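Mercuric reductase (Metallosphaera sedula, PDB 4YWO) probably catalyses the NADPH-dependent reduction of Hg(II) to elemental mercury, working as an FAD-containing homodimer of the pyridine nucleotide-disulfide oxidoreductase family. Local coordinates at residues V42-G47 with V128-Q133; A120-P125 with F140-G145; A278-N283 with P299-A304. All coordinates share one frame; numbering follows the deposited sequence.

In the fold
All three contacts are buried, apolar and without a cross-segment hydrogen bond, and all lie in the FAD-binding part of the chain. Contacts 1 and 2 join the five-stranded parallel sheet to the antiparallel three-stranded sheet of 120-137, using its strands 127-130 and 120-124, and both reach the adenine half of FAD, contact 2 extending to the pyrophosphate; they touch where strands 120-124 and 127-130 pair and where Val128 packs on Phe122 and Phe140. Contact 3 joins the edge strand 301-303 to a loop and stays clear of the cofactor. It meets contact 2 where strands 139-142 and 301-303 pair. Contact 2 is the aromatic one; contacts 1 and 3 are made of aliphatic groups alone.

Contact 1: residues V42-G47 with V128-Q133; sequences VLIGKG and VKVNGQ. With FAD (flavin-adenine dinucleotide), chain B.
Ile44 faces Val128 and Val130 and gives each a different methyl group. Its CG2 meets CG2 of Val130 at 4.0 Å, the two side chains meeting at a slant, whereas its CD1 runs alongside Val128, pointing the opposite way, and ends 4.1 Å from CG2 of that valine. The division follows from the torsions of Ile44: with CG1 anti to the carbonyl carbon (chi1 -54°) and an extended chi2, CD1 is carried toward Val128, and CG2 remains for Val130. These distances are ordinary van der Waals spacings. The contact fastens strand 42-45 of the parallel, Rossmann-type FAD-binding sheet to strand 127-130, the middle strand of the antiparallel sheet that packs on it. Ala120 and Ile21 also touch Ile44, while Val130 reaches Ile116 on the neighbouring strand 114-117. Beyond Val130 the chain reverses in a type I' turn, closed by Gln133 N to Val130 O at 3.0 Å and by Val130 N to Gln133 O at 2.9 Å. At the end of strand 42-45 the cofactor comes close, and Gly45 CA approaches FAD N3A to 3.5 Å. Lys46, bent at its last torsion (chi4 88°), lays CE over one face of the adenine, 3.8 Å from FAD C5A.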
loop_
_atom_site.group_PDB
_atom_site.type_symbol
_atom_site.label_atom_id
_atom_site.label_comp_id
_atom_site.label_asym_id
_atom_site.label_seq_id
_atom_site.Cartn_x
_atom_site.Cartn_y
_atom_site.Cartn_z
ATOM N N VAL A 42 -3.800 -15.971 34.571
ATOM C CA VAL A 42 -3.903 -14.846 35.429
ATOM C C VAL A 42 -3.173 -13.727 34.651
ATOM O O VAL A 42 -2.083 -13.942 34.140
ATOM C CB VAL A 42 -3.171 -15.069 36.769
ATOM C CG1 VAL A 42 -3.292 -13.827 37.596
ATOM C CG2 VAL A 42 -3.720 -16.276 37.494
ATOM N N LEU A 43 -3.791 -12.574 34.554
ATOM C CA LEU A 43 -3.222 -11.416 33.810
ATOM C C LEU A 43 -3.080 -10.276 34.778
ATOM O O LEU A 43 -4.091 -9.828 35.433
ATOM C CB LEU A 43 -4.183 -11.043 32.659
ATOM C CG LEU A 43 -3.785 -9.799 31.845
ATOM C CD1 LEU A 43 -2.494 -10.029 31.135
ATOM C CD2 LEU A 43 -4.885 -9.539 30.826
ATOM N N ILE A 44 -1.833 -9.836 34.999
ATOM C CA ILE A 44 -1.575 -8.841 35.974
ATOM C C ILE A 44 -1.026 -7.618 35.321
ATOM O O ILE A 44 -0.037 -7.734 34.625
ATOM C CB ILE A 44 -0.521 -9.365 36.984
ATOM C CG1 ILE A 44 -0.935 -10.671 37.565
ATOM C CG2 ILE A 44 -0.271 -8.313 38.120
ATOM C CD1 ILE A 44 0.080 -11.504 38.347
ATOM N N GLY A 45 -1.589 -6.431 35.519
ATOM C CA GLY A 45 -1.074 -5.264 34.960
ATOM C C GLY A 45 -1.331 -4.027 35.788
ATOM O O GLY A 45 -2.197 -4.031 36.678
ATOM N N LYS A 46 -0.603 -2.988 35.503
ATOM C CA LYS A 46 -1.015 -1.736 36.105
ATOM C C LYS A 46 -1.139 -0.692 35.066
ATOM O O LYS A 46 -0.639 -0.861 33.980
ATOM C CB LYS A 46 -0.040 -1.411 37.177
ATOM C CG LYS A 46 1.292 -1.077 36.635
ATOM C CD LYS A 46 2.214 -0.897 37.775
ATOM C CE LYS A 46 3.591 -0.891 37.252
ATOM N NZ LYS A 46 3.889 0.490 36.894
ATOM N N GLY A 47 -1.781 0.393 35.374
ATOM C CA GLY A 47 -1.888 1.405 34.346
ATOM C C GLY A 47 -3.096 1.129 33.441
ATOM O O GLY A 47 -3.946 0.245 33.689
ATOM N N VAL A 128 5.199 -14.349 42.133
ATOM C CA VAL A 128 5.264 -12.909 42.212
ATOM C C VAL A 128 4.446 -12.507 43.443
ATOM O O VAL A 128 3.568 -13.261 43.906
ATOM C CB VAL A 128 4.747 -12.159 40.949
ATOM C CG1 VAL A 128 5.643 -12.484 39.750
ATOM C CG2 VAL A 128 3.332 -12.533 40.672
ATOM N N LYS A 129 4.704 -11.291 43.879
ATOM C CA LYS A 129 3.816 -10.576 44.740
ATOM C C LYS A 129 3.129 -9.463 44.004
ATOM O O LYS A 129 3.764 -8.726 43.221
ATOM C CB LYS A 129 4.582 -10.062 46.032
ATOM C CG LYS A 129 5.642 -9.026 45.729
ATOM C CD LYS A 129 6.390 -8.441 46.981
ATOM C CE LYS A 129 7.563 -7.548 46.513
ATOM N NZ LYS A 129 8.220 -6.760 47.605
ATOM N N VAL A 130 1.844 -9.336 44.301
ATOM C CA VAL A 130 1.107 -8.159 43.882
ATOM C C VAL A 130 0.073 -7.793 44.974
ATOM O O VAL A 130 -0.707 -8.593 45.388
ATOM C CB VAL A 130 0.500 -8.363 42.462
ATOM C CG1 VAL A 130 -0.286 -9.642 42.375
ATOM C CG2 VAL A 130 -0.222 -7.126 41.982
ATOM N N ASN A 131 0.031 -6.503 45.263
ATOM C CA ASN A 131 -0.887 -5.942 46.282
ATOM C C ASN A 131 -0.775 -6.779 47.612
ATOM O O ASN A 131 -1.759 -7.046 48.339
ATOM C CB ASN A 131 -2.328 -5.915 45.760
ATOM C CG ASN A 131 -2.492 -5.053 44.466
ATOM O OD1 ASN A 131 -1.837 -4.076 44.314
ATOM N ND2 ASN A 131 -3.345 -5.487 43.540
ATOM N N GLY A 132 0.422 -7.241 47.862
ATOM C CA GLY A 132 0.721 -8.023 49.075
ATOM C C GLY A 132 0.351 -9.462 49.083
ATOM O O GLY A 132 0.557 -10.140 50.079
ATOM N N GLN A 133 -0.115 -10.020 47.952
ATOM C CA GLN A 133 -0.478 -11.350 47.825
ATOM C C GLN A 133 0.484 -12.148 46.978
ATOM O O GLN A 133 1.084 -11.560 46.063
ATOM C CB GLN A 133 -1.810 -11.258 47.113
ATOM C CG GLN A 133 -2.533 -12.449 46.673
ATOM C CD GLN A 133 -3.905 -11.938 46.224
ATOM O OE1 GLN A 133 -4.523 -11.138 46.955
ATOM N NE2 GLN A 133 -4.335 -12.290 45.013
HETATM P PA FAD B . 3.448 -2.312 27.000
HETATM O O1A FAD B . 2.204 -2.192 26.153
HETATM O O2A FAD B . 4.027 -1.086 27.666
HETATM O O5B FAD B . 3.180 -3.422 28.135
HETATM C C5B FAD B . 3.461 -3.140 29.504
HETATM C C4B FAD B . 2.157 -3.085 30.289
HETATM O O4B FAD B . 2.234 -3.963 31.416
HETATM C C3B FAD B . 1.883 -1.683 30.808
HETATM O O3B FAD B . 0.645 -1.197 30.281
HETATM C C2B FAD B . 1.797 -1.798 32.316
HETATM O O2B FAD B . 0.502 -1.385 32.765
HETATM C C1B FAD B . 2.020 -3.265 32.646
HETATM N N9A FAD B . 3.213 -3.407 33.517
HETATM C C8A FAD B . 4.433 -2.895 33.270
HETATM N N7A FAD B . 5.305 -3.205 34.264
HETATM C C5A FAD B . 4.635 -3.934 35.176
HETATM C C6A FAD B . 4.956 -4.583 36.468
HETATM N N6A FAD B . 6.201 -4.512 36.998
HETATM N N1A FAD B . 3.965 -5.249 37.102
HETATM C C2A FAD B . 2.723 -5.326 36.586
HETATM N N3A FAD B . 2.363 -4.762 35.419
HETATM C C4A FAD B . 3.257 -4.064 34.679
HETATM N N1 FAD B . 4.830 0.665 17.254
HETATM C C2 FAD B . 4.369 0.380 16.011
HETATM O O2 FAD B . 4.459 -0.795 15.592
HETATM N N3 FAD B . 3.817 1.309 15.210
HETATM C C4 FAD B . 3.684 2.587 15.584
HETATM O O4 FAD B . 3.166 3.428 14.816
HETATM C C4X FAD B . 4.164 2.983 16.930
HETATM N N5 FAD B . 4.066 4.253 17.382
HETATM C C5X FAD B . 4.513 4.583 18.616
HETATM C C6 FAD B . 4.402 5.896 19.060
HETATM C C7 FAD B . 4.859 6.244 20.327
HETATM C C7M FAD B . 4.737 7.667 20.806
HETATM C C8 FAD B . 5.468 5.213 21.208
HETATM C C8M FAD B . 5.963 5.593 22.579
HETATM C C9 FAD B . 5.582 3.900 20.769
HETATM C C9A FAD B . 5.124 3.552 19.503
HETATM N N10 FAD B . 5.236 2.223 19.049
HETATM C C10 FAD B . 4.760 1.914 17.761
HETATM C "C1'" FAD B . 5.831 1.187 19.896
HETATM C "C2'" FAD B . 4.728 0.328 20.501
HETATM O "O2'" FAD B . 3.757 1.171 21.131
HETATM C "C3'" FAD B . 5.294 -0.648 21.526
HETATM O "O3'" FAD B . 6.375 -1.381 20.939
HETATM C "C4'" FAD B . 4.223 -1.619 22.005
HETATM O "O4'" FAD B . 3.236 -0.908 22.759
HETATM C "C5'" FAD B . 4.828 -2.718 22.871
HETATM O "O5'" FAD B . 3.825 -3.253 23.731
HETATM P P FAD B . 4.235 -4.123 25.022
HETATM O O1P FAD B . 3.007 -4.859 25.504
HETATM O O2P FAD B . 5.493 -4.890 24.695
HETATM O O3P FAD B . 4.602 -2.992 26.106
#

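Contact 2: residues A120-P125 with F140-G145; sequences ARFISP and FVIATG. With FAD (flavin-adenine dinucleotide), chain B.
Phe122 and Phe140 both hold CG anti to the carbonyl carbon (chi1 -75° and -70°), which brings their rings together as a T-shaped pair. Phe122 supplies the edge and Phe140 the face: CE2 of Phe122 sits 3.7 Å above the plane of the Phe140 ring, over its centre. With ring centroids of Phe122 and Phe140 5.1 Å apart and planes inclined at 63°, the stack is somewhat tilted from perpendicular. Ile142 meets a different atom of the Phe122 ring, its CD1 lying 3.6 Å from CE1 of Phe122. The ring thus touches residues two apart, with Val141 between, and packs strand 120-124 of the three-stranded antiparallel sheet against strand 139-142 of the parallel, Rossmann-type FAD-binding sheet. Both segments also touch the cofactor, one at its start and the other at its end. Ala120 N donates to FAD N1A at 3.0 Å, and FAD N6A gives a weak bond of 3.3 Å to Ala120 O, so one backbone engages both polar groups on that edge of the adenine. Thr144 presses CG2 on the adenine face opposite Lys46, 3.4 Å from FAD C5A, and Gly145 CA comes within 3.1 Å of the bridging FAD O3P. Around the aromatic pair, Val128 of strand 127-130 and Ile301 of strand 301-303 each pack on both rings, and Ala19 of strand 16-21 lies against Phe140.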
loop_
_atom_site.group_PDB
_atom_site.type_symbol
_atom_site.label_atom_id
_atom_site.label_comp_id
_atom_site.label_asym_id
_atom_site.label_seq_id
_atom_site.Cartn_x
_atom_site.Cartn_y
_atom_site.Cartn_z
ATOM N N ALA A 120 3.357 -6.163 39.867
ATOM C CA ALA A 120 3.949 -7.469 40.171
ATOM C C ALA A 120 5.442 -7.372 40.309
ATOM O O ALA A 120 6.138 -6.670 39.527
ATOM C CB ALA A 120 3.602 -8.524 39.146
ATOM N N ARG A 121 6.030 -8.142 41.276
ATOM C CA ARG A 121 7.474 -8.335 41.396
ATOM C C ARG A 121 7.762 -9.771 41.760
ATOM O O ARG A 121 7.000 -10.324 42.567
ATOM C CB ARG A 121 8.072 -7.457 42.532
ATOM C CG ARG A 121 7.957 -5.970 42.240
ATOM C CD ARG A 121 8.524 -5.091 43.337
ATOM N NE ARG A 121 8.594 -3.719 42.812
ATOM C CZ ARG A 121 9.680 -3.157 42.309
ATOM N NH1 ARG A 121 10.839 -3.787 42.275
ATOM N NH2 ARG A 121 9.593 -1.912 41.864
ATOM N N PHE A 122 8.799 -10.345 41.176
ATOM C CA PHE A 122 9.152 -11.719 41.438
ATOM C C PHE A 122 9.727 -11.841 42.872
ATOM O O PHE A 122 10.539 -10.970 43.250
ATOM C CB PHE A 122 10.098 -12.331 40.467
ATOM C CG PHE A 122 9.392 -12.651 39.137
ATOM C CD1 PHE A 122 9.320 -11.675 38.188
ATOM C CD2 PHE A 122 8.864 -13.828 38.923
ATOM C CE1 PHE A 122 8.670 -11.955 36.983
ATOM C CE2 PHE A 122 8.120 -14.113 37.740
ATOM C CZ PHE A 122 8.061 -13.114 36.802
ATOM N N ILE A 123 9.273 -12.898 43.516
ATOM C CA ILE A 123 9.854 -13.267 44.850
ATOM C C ILE A 123 10.448 -14.661 44.875
ATOM O O ILE A 123 11.090 -15.046 45.917
ATOM C CB ILE A 123 8.776 -13.081 45.949
ATOM C CG1 ILE A 123 7.557 -13.965 45.742
ATOM C CG2 ILE A 123 8.392 -11.600 46.127
ATOM C CD1 ILE A 123 6.376 -13.818 46.732
ATOM N N SER A 124 10.288 -15.481 43.827
ATOM C CA SER A 124 10.874 -16.775 43.738
ATOM C C SER A 124 10.822 -17.138 42.257
ATOM O O SER A 124 10.141 -16.448 41.479
ATOM C CB SER A 124 10.104 -17.776 44.528
ATOM O OG SER A 124 8.973 -18.308 43.877
ATOM N N PRO A 125 11.435 -18.252 41.900
ATOM C CA PRO A 125 11.362 -18.705 40.515
ATOM C C PRO A 125 9.990 -19.071 40.061
ATOM O O PRO A 125 9.808 -19.229 38.794
ATOM C CB PRO A 125 12.241 -19.981 40.527
ATOM C CG PRO A 125 13.224 -19.720 41.612
ATOM C CD PRO A 125 12.415 -19.069 42.662
ATOM N N PHE A 140 5.368 -18.373 33.462
ATOM C CA PHE A 140 5.175 -16.911 33.366
ATOM C C PHE A 140 5.527 -16.420 31.975
ATOM O O PHE A 140 6.538 -16.838 31.346
ATOM C CB PHE A 140 6.020 -16.090 34.346
ATOM C CG PHE A 140 5.556 -16.248 35.786
ATOM C CD1 PHE A 140 5.941 -17.376 36.477
ATOM C CD2 PHE A 140 4.860 -15.275 36.442
ATOM C CE1 PHE A 140 5.585 -17.537 37.821
ATOM C CE2 PHE A 140 4.518 -15.458 37.800
ATOM C CZ PHE A 140 4.818 -16.598 38.426
ATOM N N VAL A 141 4.790 -15.393 31.542
ATOM C CA VAL A 141 5.230 -14.592 30.417
ATOM C C VAL A 141 5.358 -13.160 30.856
ATOM O O VAL A 141 4.344 -12.561 31.360
ATOM C CB VAL A 141 4.199 -14.703 29.251
ATOM C CG1 VAL A 141 4.592 -13.697 28.139
ATOM C CG2 VAL A 141 4.076 -16.125 28.738
ATOM N N ILE A 142 6.565 -12.622 30.802
ATOM C CA ILE A 142 6.818 -11.245 31.191
ATOM C C ILE A 142 6.630 -10.343 29.969
ATOM O O ILE A 142 7.374 -10.509 29.010
ATOM C CB ILE A 142 8.220 -11.043 31.792
ATOM C CG1 ILE A 142 8.403 -12.049 32.989
ATOM C CG2 ILE A 142 8.455 -9.608 32.221
ATOM C CD1 ILE A 142 9.773 -12.026 33.527
ATOM N N ALA A 143 5.748 -9.350 30.110
ATOM C CA ALA A 143 5.413 -8.451 28.955
ATOM C C ALA A 143 5.153 -7.046 29.474
ATOM O O ALA A 143 4.098 -6.443 29.313
ATOM C CB ALA A 143 4.172 -9.022 28.344
ATOM N N THR A 144 6.166 -6.471 30.172
ATOM C CA THR A 144 5.983 -5.255 30.952
ATOM C C THR A 144 6.383 -4.020 30.219
ATOM O O THR A 144 6.247 -2.944 30.730
ATOM C CB THR A 144 6.831 -5.334 32.272
ATOM O OG1 THR A 144 8.157 -5.852 31.940
ATOM C CG2 THR A 144 6.120 -6.279 33.203
ATOM N N GLY A 145 6.739 -4.143 28.923
ATOM C CA GLY A 145 6.967 -2.950 28.159
ATOM C C GLY A 145 8.198 -2.171 28.447
ATOM O O GLY A 145 9.184 -2.679 28.927
HETATM P PA FAD B . 3.448 -2.312 27.000
HETATM O O1A FAD B . 2.204 -2.192 26.153
HETATM O O2A FAD B . 4.027 -1.086 27.666
HETATM O O5B FAD B . 3.180 -3.422 28.135
HETATM C C5B FAD B . 3.461 -3.140 29.504
HETATM C C4B FAD B . 2.157 -3.085 30.289
HETATM O O4B FAD B . 2.234 -3.963 31.416
HETATM C C3B FAD B . 1.883 -1.683 30.808
HETATM O O3B FAD B . 0.645 -1.197 30.281
HETATM C C2B FAD B . 1.797 -1.798 32.316
HETATM O O2B FAD B . 0.502 -1.385 32.765
HETATM C C1B FAD B . 2.020 -3.265 32.646
HETATM N N9A FAD B . 3.213 -3.407 33.517
HETATM C C8A FAD B . 4.433 -2.895 33.270
HETATM N N7A FAD B . 5.305 -3.205 34.264
HETATM C C5A FAD B . 4.635 -3.934 35.176
HETATM C C6A FAD B . 4.956 -4.583 36.468
HETATM N N6A FAD B . 6.201 -4.512 36.998
HETATM N N1A FAD B . 3.965 -5.249 37.102
HETATM C C2A FAD B . 2.723 -5.326 36.586
HETATM N N3A FAD B . 2.363 -4.762 35.419
HETATM C C4A FAD B . 3.257 -4.064 34.679
HETATM N N1 FAD B . 4.830 0.665 17.254
HETATM C C2 FAD B . 4.369 0.380 16.011
HETATM O O2 FAD B . 4.459 -0.795 15.592
HETATM N N3 FAD B . 3.817 1.309 15.210
HETATM C C4 FAD B . 3.684 2.587 15.584
HETATM O O4 FAD B . 3.166 3.428 14.816
HETATM C C4X FAD B . 4.164 2.983 16.930
HETATM N N5 FAD B . 4.066 4.253 17.382
HETATM C C5X FAD B . 4.513 4.583 18.616
HETATM C C6 FAD B . 4.402 5.896 19.060
HETATM C C7 FAD B . 4.859 6.244 20.327
HETATM C C7M FAD B . 4.737 7.667 20.806
HETATM C C8 FAD B . 5.468 5.213 21.208
HETATM C C8M FAD B . 5.963 5.593 22.579
HETATM C C9 FAD B . 5.582 3.900 20.769
HETATM C C9A FAD B . 5.124 3.552 19.503
HETATM N N10 FAD B . 5.236 2.223 19.049
HETATM C C10 FAD B . 4.760 1.914 17.761
HETATM C "C1'" FAD B . 5.831 1.187 19.896
HETATM C "C2'" FAD B . 4.728 0.328 20.501
HETATM O "O2'" FAD B . 3.757 1.171 21.131
HETATM C "C3'" FAD B . 5.294 -0.648 21.526
HETATM O "O3'" FAD B . 6.375 -1.381 20.939
HETATM C "C4'" FAD B . 4.223 -1.619 22.005
HETATM O "O4'" FAD B . 3.236 -0.908 22.759
HETATM C "C5'" FAD B . 4.828 -2.718 22.871
HETATM O "O5'" FAD B . 3.825 -3.253 23.731
HETATM P P FAD B . 4.235 -4.123 25.022
HETATM O O1P FAD B . 3.007 -4.859 25.504
HETATM O O2P FAD B . 5.493 -4.890 24.695
HETATM O O3P FAD B . 4.602 -2.992 26.106
#

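Contact 3: residues A278-N283 with P299-A304; sequences AGVRLN and PHIYAA
Apolar contacts alone join the two segments, and all of them converge on Ile301. Its CD1 lies 3.9 Å from CB of Ala278 and 4.1 Å from CG2 of Val280, so that one terminal methyl meets both Ala278 and Val280. CG2 of Ile301 also comes to 4.2 Å from CG2 of Val280, the branched ends of the two side chains crossing at an angle. CG1 of Ile301 stands anti to the carbonyl carbon (chi1 -59°), and a fully extended chi2 of -179° then carries CD1 forward to the loop. On the loop side, Val280 offers the branch beside its backbone N. Polar links are made through neighbouring residues. Asn298 serves both segments, its ND2 bonding Ala278 O and its OD1 receiving His300 N, while the hydroxyl of Thr296 pairs with Ile301 O. In strand order, 301-303 is the last of the parallel FAD-binding sheet; it pairs with strand 139-142 through backbone bonds such as that between Tyr302 N and Phe140 O. Helix 314-330 packs on Tyr302, whereas the loop carrying Ala278 and Val280 meets Ile301. Being purely aliphatic, the contact has no directional bond to set its geometry; it holds the irregular loop to the strand by shape and exclusion of water, and the polar links described here all lie outside it.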
loop_
_atom_site.group_PDB
_atom_site.type_symbol
_atom_site.label_atom_id
_atom_site.label_comp_id
_atom_site.label_asym_id
_atom_site.label_seq_id
_atom_site.Cartn_x
_atom_site.Cartn_y
_atom_site.Cartn_z
ATOM N N ALA A 278 14.035 -14.637 40.537
ATOM C CA ALA A 278 13.439 -15.654 39.698
ATOM C C ALA A 278 14.522 -16.305 38.792
ATOM O O ALA A 278 14.147 -17.134 37.959
ATOM C CB ALA A 278 12.351 -15.029 38.839
ATOM N N GLY A 279 15.768 -15.872 38.865
ATOM C CA GLY A 279 16.838 -16.407 38.057
ATOM C C GLY A 279 16.822 -15.869 36.602
ATOM O O GLY A 279 17.253 -16.533 35.703
ATOM N N VAL A 280 16.235 -14.692 36.417
ATOM C CA VAL A 280 16.152 -14.076 35.070
ATOM C C VAL A 280 17.220 -13.008 35.008
ATOM O O VAL A 280 17.424 -12.263 35.962
ATOM C CB VAL A 280 14.749 -13.488 34.876
ATOM C CG1 VAL A 280 14.668 -12.688 33.564
ATOM C CG2 VAL A 280 13.696 -14.568 34.910
ATOM N N ARG A 281 17.908 -12.938 33.878
ATOM C CA ARG A 281 19.001 -12.022 33.653
ATOM C C ARG A 281 18.692 -10.961 32.594
ATOM O O ARG A 281 17.682 -11.078 31.871
ATOM C CB ARG A 281 20.236 -12.810 33.191
ATOM C CG ARG A 281 20.710 -13.831 34.263
ATOM C CD ARG A 281 21.688 -14.873 33.745
ATOM N NE ARG A 281 22.710 -14.244 32.930
ATOM C CZ ARG A 281 23.226 -14.748 31.797
ATOM N NH1 ARG A 281 22.816 -15.932 31.304
ATOM N NH2 ARG A 281 24.144 -14.040 31.127
ATOM N N LEU A 282 19.531 -9.958 32.518
ATOM C CA LEU A 282 19.382 -8.887 31.551
ATOM C C LEU A 282 20.373 -9.056 30.423
ATOM O O LEU A 282 21.402 -9.698 30.609
ATOM C CB LEU A 282 19.607 -7.547 32.175
ATOM C CG LEU A 282 18.661 -7.158 33.292
ATOM C CD1 LEU A 282 18.929 -5.776 33.810
ATOM C CD2 LEU A 282 17.175 -7.271 32.869
ATOM N N ASN A 283 20.011 -8.604 29.231
ATOM C CA ASN A 283 20.933 -8.633 28.080
ATOM C C ASN A 283 21.715 -7.378 28.045
ATOM O O ASN A 283 21.556 -6.462 28.850
ATOM C CB ASN A 283 20.181 -8.876 26.757
ATOM C CG ASN A 283 19.129 -7.820 26.476
ATOM O OD1 ASN A 283 19.314 -6.649 26.752
ATOM N ND2 ASN A 283 18.000 -8.273 25.960
ATOM N N PRO A 299 13.734 -21.728 32.913
ATOM C CA PRO A 299 12.987 -22.340 31.794
ATOM C C PRO A 299 11.484 -22.328 31.893
ATOM O O PRO A 299 10.798 -22.665 30.923
ATOM C CB PRO A 299 13.532 -23.838 31.781
ATOM C CG PRO A 299 13.812 -24.044 33.251
ATOM C CD PRO A 299 14.386 -22.774 33.775
ATOM N N HIS A 300 10.942 -21.867 33.025
ATOM C CA HIS A 300 9.524 -21.702 33.150
ATOM C C HIS A 300 9.046 -20.244 32.903
ATOM O O HIS A 300 7.847 -20.011 33.080
ATOM C CB HIS A 300 9.091 -22.055 34.559
ATOM C CG HIS A 300 9.454 -23.451 34.928
ATOM N ND1 HIS A 300 8.828 -24.539 34.354
ATOM C CD2 HIS A 300 10.473 -23.944 35.666
ATOM C CE1 HIS A 300 9.379 -25.653 34.805
ATOM N NE2 HIS A 300 10.389 -25.319 35.595
ATOM N N ILE A 301 9.952 -19.396 32.565
ATOM C CA ILE A 301 9.663 -17.914 32.403
ATOM C C ILE A 301 10.116 -17.552 30.979
ATOM O O ILE A 301 11.280 -17.751 30.580
ATOM C CB ILE A 301 10.325 -17.060 33.452
ATOM C CG1 ILE A 301 9.837 -17.499 34.809
ATOM C CG2 ILE A 301 10.047 -15.570 33.193
ATOM C CD1 ILE A 301 10.408 -16.702 35.963
ATOM N N TYR A 302 9.143 -16.948 30.262
ATOM C CA TYR A 302 9.366 -16.434 28.901
ATOM C C TYR A 302 9.102 -14.920 28.988
ATOM O O TYR A 302 8.565 -14.381 29.989
ATOM C CB TYR A 302 8.355 -17.094 28.016
ATOM C CG TYR A 302 8.626 -18.559 27.762
ATOM C CD1 TYR A 302 8.266 -19.480 28.718
ATOM C CD2 TYR A 302 9.074 -19.000 26.547
ATOM C CE1 TYR A 302 8.503 -20.826 28.505
ATOM C CE2 TYR A 302 9.337 -20.348 26.321
ATOM C CZ TYR A 302 8.982 -21.233 27.273
ATOM O OH TYR A 302 9.152 -22.610 27.170
ATOM N N ALA A 303 9.499 -14.209 27.918
ATOM C CA ALA A 303 9.298 -12.743 27.909
ATOM C C ALA A 303 8.975 -12.295 26.451
ATOM O O ALA A 303 9.337 -12.979 25.514
ATOM C CB ALA A 303 10.451 -12.029 28.435
ATOM N N ALA A 304 8.312 -11.163 26.310
ATOM C CA ALA A 304 7.802 -10.760 24.972
ATOM C C ALA A 304 7.633 -9.257 24.987
ATOM O O ALA A 304 7.262 -8.661 26.026
ATOM C CB ALA A 304 6.504 -11.421 24.706
#